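Local atomic coordinates of prenyltransference for protein (Lavandula lanata, PDB entry 5HC8), a protein that probably joins two dimethylallyl diphosphate units head-to-middle to make lavandulyl diphosphate, as a prenyltransferase of the undecaprenyl diphosphate synthase family. Residues K46-Q54 against D91-I102. Residues are numbered along the deposited sequence; the frame is centred on the assembly and turned at random.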
ATOM      1  N   LYS A  46       2.101  14.436 -21.721  1.00 34.24           N
ATOM      2  CA  LYS A  46       0.955  14.897 -22.479  1.00 35.30           C
ATOM      3  C   LYS A  46       0.360  13.764 -23.321  1.00 32.02           C
ATOM      4  O   LYS A  46      -0.836  13.658 -23.452  1.00 32.21           O
ATOM      5  CB  LYS A  46       1.294  16.175 -23.312  1.00 37.38           C
ATOM      6  CG  LYS A  46       2.361  15.962 -24.350  1.00 43.32           C
ATOM      7  CD  LYS A  46       2.659  17.205 -25.199  1.00 49.69           C
ATOM      8  CE  LYS A  46       3.920  16.945 -26.049  1.00 53.56           C
ATOM      9  NZ  LYS A  46       5.176  16.705 -25.241  1.00 50.90           N
ATOM     10  N   HIS A  47       1.204  12.915 -23.879  1.00 31.77           N
ATOM     11  CA  HIS A  47       0.699  11.833 -24.764  1.00 33.67           C
ATOM     12  C   HIS A  47       0.037  10.746 -23.917  1.00 30.47           C
ATOM     13  O   HIS A  47      -0.945  10.135 -24.322  1.00 29.80           O
ATOM     14  CB  HIS A  47       1.837  11.216 -25.508  1.00 37.68           C
ATOM     15  CG  HIS A  47       2.608  12.196 -26.311  1.00 48.70           C
ATOM     16  ND1 HIS A  47       2.042  12.892 -27.358  1.00 51.91           N
ATOM     17  CD2 HIS A  47       3.883  12.646 -26.193  1.00 55.03           C
ATOM     18  CE1 HIS A  47       2.942  13.711 -27.873  1.00 53.82           C
ATOM     19  NE2 HIS A  47       4.065  13.582 -27.181  1.00 60.55           N
ATOM     20  N   ILE A  48       0.549  10.565 -22.697  1.00 30.23           N
ATOM     21  CA  ILE A  48      -0.076   9.610 -21.778  1.00 29.54           C
ATOM     22  C   ILE A  48      -1.442  10.093 -21.346  1.00 27.62           C
ATOM     23  O   ILE A  48      -2.378   9.307 -21.263  1.00 27.37           O
ATOM     24  CB  ILE A  48       0.857   9.373 -20.582  1.00 29.56           C
ATOM     25  CG1 ILE A  48       2.065   8.579 -21.083  1.00 36.35           C
ATOM     26  CG2 ILE A  48       0.146   8.547 -19.527  1.00 31.30           C
ATOM     27  CD1 ILE A  48       3.263   8.717 -20.215  1.00 38.94           C
ATOM     28  N   ILE A  49      -1.563  11.388 -21.024  1.00 25.50           N
ATOM     29  CA  ILE A  49      -2.834  11.923 -20.558  1.00 25.20           C
ATOM     30  C   ILE A  49      -3.859  11.880 -21.728  1.00 27.72           C
ATOM     31  O   ILE A  49      -4.996  11.473 -21.568  1.00 27.27           O
ATOM     32  CB  ILE A  49      -2.656  13.362 -20.074  1.00 27.31           C
ATOM     33  CG1 ILE A  49      -1.817  13.387 -18.802  1.00 28.90           C
ATOM     34  CG2 ILE A  49      -3.996  14.028 -19.884  1.00 29.73           C
ATOM     35  CD1 ILE A  49      -1.210  14.779 -18.497  1.00 30.46           C
ATOM     36  N   SER A  50      -3.412  12.280 -22.915  1.00 33.47           N
ATOM     37  CA  SER A  50      -4.258  12.138 -24.138  1.00 33.77           C
ATOM     38  C   SER A  50      -4.755  10.762 -24.327  1.00 30.17           C
ATOM     39  O   SER A  50      -5.939  10.584 -24.585  1.00 31.02           O
ATOM     40  CB  SER A  50      -3.488  12.398 -25.405  1.00 37.77           C
ATOM     41  OG  SER A  50      -3.315  13.732 -25.539  1.00 45.22           O
ATOM     42  N   ARG A  51      -3.840   9.797 -24.257  1.00 34.12           N
ATOM     43  CA  ARG A  51      -4.191   8.399 -24.445  1.00 31.79           C
ATOM     44  C   ARG A  51      -5.215   7.917 -23.408  1.00 29.94           C
ATOM     45  O   ARG A  51      -6.215   7.287 -23.762  1.00 28.52           O
ATOM     46  CB  ARG A  51      -2.941   7.555 -24.496  1.00 31.85           C
ATOM     47  CG  ARG A  51      -3.156   6.073 -24.683  1.00 31.36           C
ATOM     48  CD  ARG A  51      -3.944   5.667 -25.941  1.00 31.62           C
ATOM     49  NE  ARG A  51      -3.047   5.799 -27.098  1.00 30.76           N
ATOM     50  CZ  ARG A  51      -3.272   5.186 -28.254  1.00 28.78           C
ATOM     51  NH1 ARG A  51      -4.327   4.445 -28.379  1.00 27.80           N
ATOM     52  NH2 ARG A  51      -2.447   5.351 -29.251  1.00 28.88           N
ATOM     53  N   ALA A  52      -5.003   8.258 -22.123  1.00 28.20           N
ATOM     54  CA  ALA A  52      -5.901   7.826 -21.067  1.00 26.36           C
ATOM     55  C   ALA A  52      -7.296   8.413 -21.330  1.00 26.83           C
ATOM     56  O   ALA A  52      -8.316   7.723 -21.176  1.00 29.58           O
ATOM     57  CB  ALA A  52      -5.388   8.290 -19.708  1.00 27.19           C
ATOM     58  N   SER A  53      -7.335   9.665 -21.792  1.00 28.98           N
ATOM     59  CA  SER A  53      -8.615  10.309 -22.148  1.00 33.67           C
ATOM     60  C   SER A  53      -9.394   9.575 -23.266  1.00 33.24           C
ATOM     61  O   SER A  53     -10.574   9.212 -23.100  1.00 30.79           O
ATOM     62  CB  SER A  53      -8.399  11.788 -22.484  1.00 36.12           C
ATOM     63  OG  SER A  53      -9.610  12.400 -22.893  1.00 37.88           O
ATOM     64  N   GLN A  54      -8.654   9.215 -24.311  1.00 37.14           N
ATOM     65  CA  GLN A  54      -9.206   8.501 -25.465  1.00 38.96           C
ATOM     66  C   GLN A  54      -9.718   7.187 -25.007  1.00 39.41           C
ATOM     67  O   GLN A  54     -10.725   6.693 -25.509  1.00 36.89           O
ATOM     68  CB  GLN A  54      -8.138   8.208 -26.498  1.00 42.47           C
ATOM     69  CG  GLN A  54      -7.558   9.401 -27.253  1.00 52.09           C
ATOM     70  CD  GLN A  54      -6.347   8.948 -28.109  1.00 61.57           C
ATOM     71  OE1 GLN A  54      -6.365   7.858 -28.734  1.00 59.79           O
ATOM     72  NE2 GLN A  54      -5.269   9.746 -28.084  1.00 67.47           N
ATOM     73  N   ASP A  91       1.826  22.473 -21.968  1.00 48.99           N
ATOM     74  CA  ASP A  91       1.149  21.196 -22.217  1.00 42.10           C
ATOM     75  C   ASP A  91      -0.197  21.143 -21.543  1.00 34.47           C
ATOM     76  O   ASP A  91      -1.184  20.774 -22.160  1.00 34.80           O
ATOM     77  CB  ASP A  91       2.022  20.045 -21.724  1.00 46.31           C
ATOM     78  CG  ASP A  91       3.279  19.915 -22.513  1.00 50.34           C
ATOM     79  OD1 ASP A  91       3.416  20.672 -23.510  1.00 53.77           O
ATOM     80  OD2 ASP A  91       4.114  19.043 -22.185  1.00 42.94           O
ATOM     81  N   VAL A  92      -0.265  21.511 -20.278  1.00 35.33           N
ATOM     82  CA  VAL A  92      -1.531  21.411 -19.610  1.00 37.28           C
ATOM     83  C   VAL A  92      -2.537  22.426 -20.122  1.00 40.25           C
ATOM     84  O   VAL A  92      -3.737  22.116 -20.222  1.00 37.64           O
ATOM     85  CB  VAL A  92      -1.424  21.539 -18.089  1.00 35.73           C
ATOM     86  CG1 VAL A  92      -2.795  21.639 -17.468  1.00 36.83           C
ATOM     87  CG2 VAL A  92      -0.717  20.326 -17.543  1.00 39.62           C
ATOM     88  N   LYS A  93      -2.055  23.624 -20.432  1.00 43.03           N
ATOM     89  CA  LYS A  93      -2.941  24.643 -21.023  1.00 46.73           C
ATOM     90  C   LYS A  93      -3.535  24.081 -22.350  1.00 42.71           C
ATOM     91  O   LYS A  93      -4.750  24.163 -22.585  1.00 46.67           O
ATOM     92  CB  LYS A  93      -2.162  25.953 -21.236  1.00 53.84           C
ATOM     93  CG  LYS A  93      -2.781  26.898 -22.264  1.00 62.20           C
ATOM     94  CD  LYS A  93      -1.959  28.172 -22.417  1.00 70.41           C
ATOM     95  CE  LYS A  93      -2.810  29.307 -22.989  1.00 79.77           C
ATOM     96  NZ  LYS A  93      -2.017  30.173 -23.902  1.00 80.85           N
ATOM     97  N   GLU A  94      -2.706  23.466 -23.176  1.00 40.66           N
ATOM     98  CA  GLU A  94      -3.210  22.792 -24.403  1.00 44.62           C
ATOM     99  C   GLU A  94      -4.242  21.679 -24.156  1.00 44.28           C
ATOM    100  O   GLU A  94      -5.249  21.593 -24.841  1.00 36.79           O
ATOM    101  CB  GLU A  94      -2.034  22.211 -25.198  1.00 52.26           C
ATOM    102  CG  GLU A  94      -2.280  22.124 -26.704  1.00 68.09           C
ATOM    103  CD  GLU A  94      -2.448  23.508 -27.369  1.00 79.52           C
ATOM    104  OE1 GLU A  94      -2.696  23.563 -28.600  1.00 85.86           O
ATOM    105  OE2 GLU A  94      -2.326  24.555 -26.674  1.00 84.98           O
ATOM    106  N   LEU A  95      -3.994  20.817 -23.168  1.00 38.49           N
ATOM    107  CA  LEU A  95      -4.911  19.748 -22.861  1.00 37.17           C
ATOM    108  C   LEU A  95      -6.312  20.198 -22.356  1.00 35.59           C
ATOM    109  O   LEU A  95      -7.341  19.595 -22.705  1.00 39.06           O
ATOM    110  CB  LEU A  95      -4.263  18.819 -21.809  1.00 39.01           C
ATOM    111  CG  LEU A  95      -3.061  18.000 -22.313  1.00 40.59           C
ATOM    112  CD1 LEU A  95      -2.102  17.605 -21.186  1.00 42.22           C
ATOM    113  CD2 LEU A  95      -3.641  16.795 -23.015  1.00 41.88           C
ATOM    114  N   VAL A  96      -6.352  21.198 -21.493  1.00 36.04           N
ATOM    115  CA  VAL A  96      -7.602  21.595 -20.892  1.00 40.61           C
ATOM    116  C   VAL A  96      -8.425  22.449 -21.889  1.00 45.66           C
ATOM    117  O   VAL A  96      -9.670  22.466 -21.806  1.00 48.86           O
ATOM    118  CB  VAL A  96      -7.408  22.304 -19.540  1.00 42.94           C
ATOM    119  CG1 VAL A  96      -6.551  21.479 -18.608  1.00 44.38           C
ATOM    120  CG2 VAL A  96      -6.781  23.668 -19.683  1.00 45.43           C
ATOM    121  N   THR A  97      -7.731  23.101 -22.824  1.00 44.52           N
ATOM    122  CA  THR A  97      -8.394  23.894 -23.909  1.00 50.36           C
ATOM    123  C   THR A  97      -8.610  23.140 -25.220  1.00 54.38           C
ATOM    124  O   THR A  97      -9.241  23.672 -26.134  1.00 52.31           O
ATOM    125  CB  THR A  97      -7.744  25.284 -24.162  1.00 42.99           C
ATOM    126  OG1 THR A  97      -6.421  25.172 -24.692  1.00 41.06           O
ATOM    127  CG2 THR A  97      -7.691  26.064 -22.863  1.00 48.60           C
ATOM    128  N   SER A  98      -8.148  21.887 -25.296  1.00 53.53           N
ATOM    129  CA  SER A  98      -8.467  21.004 -26.416  1.00 44.12           C
ATOM    130  C   SER A  98      -9.869  20.464 -26.304  1.00 41.41           C
ATOM    131  O   SER A  98     -10.585  20.681 -25.311  1.00 42.15           O
ATOM    132  CB  SER A  98      -7.513  19.808 -26.457  1.00 45.57           C
ATOM    133  OG  SER A  98      -7.861  18.831 -25.481  1.00 42.33           O
ATOM    134  N   GLN A  99     -10.254  19.710 -27.318  1.00 45.90           N
ATOM    135  CA  GLN A  99     -11.526  19.006 -27.283  1.00 51.20           C
ATOM    136  C   GLN A  99     -11.521  17.871 -26.265  1.00 48.46           C
ATOM    137  O   GLN A  99     -12.560  17.315 -25.997  1.00 51.65           O
ATOM    138  CB  GLN A  99     -11.892  18.459 -28.655  1.00 65.15           C
ATOM    139  CG  GLN A  99     -12.246  19.558 -29.657  1.00 82.85           C
ATOM    140  CD  GLN A  99     -11.442  19.445 -30.948  1.00107.88           C
ATOM    141  OE1 GLN A  99     -10.292  19.918 -31.033  1.00119.61           O
ATOM    142  NE2 GLN A  99     -12.037  18.810 -31.963  1.00112.92           N
ATOM    143  N   GLN A 100     -10.382  17.514 -25.685  1.00 47.07           N
ATOM    144  CA  GLN A 100     -10.411  16.501 -24.607  1.00 45.77           C
ATOM    145  C   GLN A 100     -10.985  17.061 -23.333  1.00 40.52           C
ATOM    146  O   GLN A 100     -11.610  16.331 -22.533  1.00 39.19           O
ATOM    147  CB  GLN A 100      -9.041  15.853 -24.446  1.00 50.98           C
ATOM    148  CG  GLN A 100      -8.711  15.093 -25.722  1.00 54.61           C
ATOM    149  CD  GLN A 100      -7.493  14.220 -25.610  1.00 55.91           C
ATOM    150  OE1 GLN A 100      -6.366  14.719 -25.440  1.00 59.44           O
ATOM    151  NE2 GLN A 100      -7.697  12.911 -25.740  1.00 48.01           N
ATOM    152  N   ASP A 101     -10.872  18.383 -23.193  1.00 40.55           N
ATOM    153  CA  ASP A 101     -11.634  19.072 -22.191  1.00 38.58           C
ATOM    154  C   ASP A 101     -11.240  18.586 -20.792  1.00 34.04           C
ATOM    155  O   ASP A 101     -12.092  18.336 -19.931  1.00 32.19           O
ATOM    156  CB  ASP A 101     -13.131  18.838 -22.380  1.00 36.88           C
ATOM    157  CG  ASP A 101     -13.977  19.890 -21.672  1.00 38.31           C
ATOM    158  OD1 ASP A 101     -13.513  21.025 -21.441  1.00 42.83           O
ATOM    159  OD2 ASP A 101     -15.099  19.564 -21.306  1.00 41.97           O
ATOM    160  N   ILE A 102      -9.941  18.449 -20.590  1.00 33.90           N
ATOM    161  CA  ILE A 102      -9.435  17.850 -19.361  1.00 31.80           C
ATOM    162  C   ILE A 102      -9.606  18.748 -18.169  1.00 31.98           C
ATOM    163  O   ILE A 102      -9.404  19.931 -18.263  1.00 37.32           O
ATOM    164  CB  ILE A 102      -7.980  17.462 -19.576  1.00 33.55           C
ATOM    165  CG1 ILE A 102      -8.014  16.204 -20.444  1.00 36.74           C
ATOM    166  CG2 ILE A 102      -7.250  17.227 -18.249  1.00 32.58           C
ATOM    167  CD1 ILE A 102      -7.011  16.360 -21.522  1.00 42.85           C
TER
HETATM  168  O   HOH W   1       4.191  16.420 -21.552  1.00 32.93           O
HETATM  169  O   HOH W   2     -11.521  13.790 -21.854  1.00 32.85           O
HETATM  170  O   HOH W   3     -10.699  11.893 -25.662  1.00 48.13           O
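Q100 reaches from the turn after helix 91-97 across to segment 46-54 of helix 34-54 and meets S50 with both ends of its amide. Q100 NE2 donates to the carbonyl S50 O at 3.1 Å, tilted 17° from the carbonyl plane. S50 O thus has two donors, the other being the helical Q54 N. Q100 OE1 lies 3.2 Å from S50 OG, which may donate to it. With CG anti to its own carbonyl carbon (chi1 -64°) and the chain extended beyond, glutamine has the length to span this gap, and serine is small enough to let the amide approach the helix backbone. S53 OG sits beside the amide and is bridged by one water to Q100 O and by another to NE2. With an alanine here instead of Q100, S50 O would probably keep only its helical donor and S50 OG would lose the amide oxygen beside it.

The two helical segments run nearly parallel, 18° apart, in a cis-prenyltransferase fold: I49 also packs on L60 and I62 of the central parallel sheet, while V92 and V96 face helix 115-128. Between the segments L95 CD1 meets I49 CD1 at 4.0 Å, while CD2 rests against S50 OG. I102 CD1 comes to 4.1 Å from I49 CG2, branched aliphatics suiting this buried side. The K46 chain slants across D91, its CD 3.8 Å from D91 OD2; NZ makes only a long salt bridge there and hydrogen-bonds to N43 O.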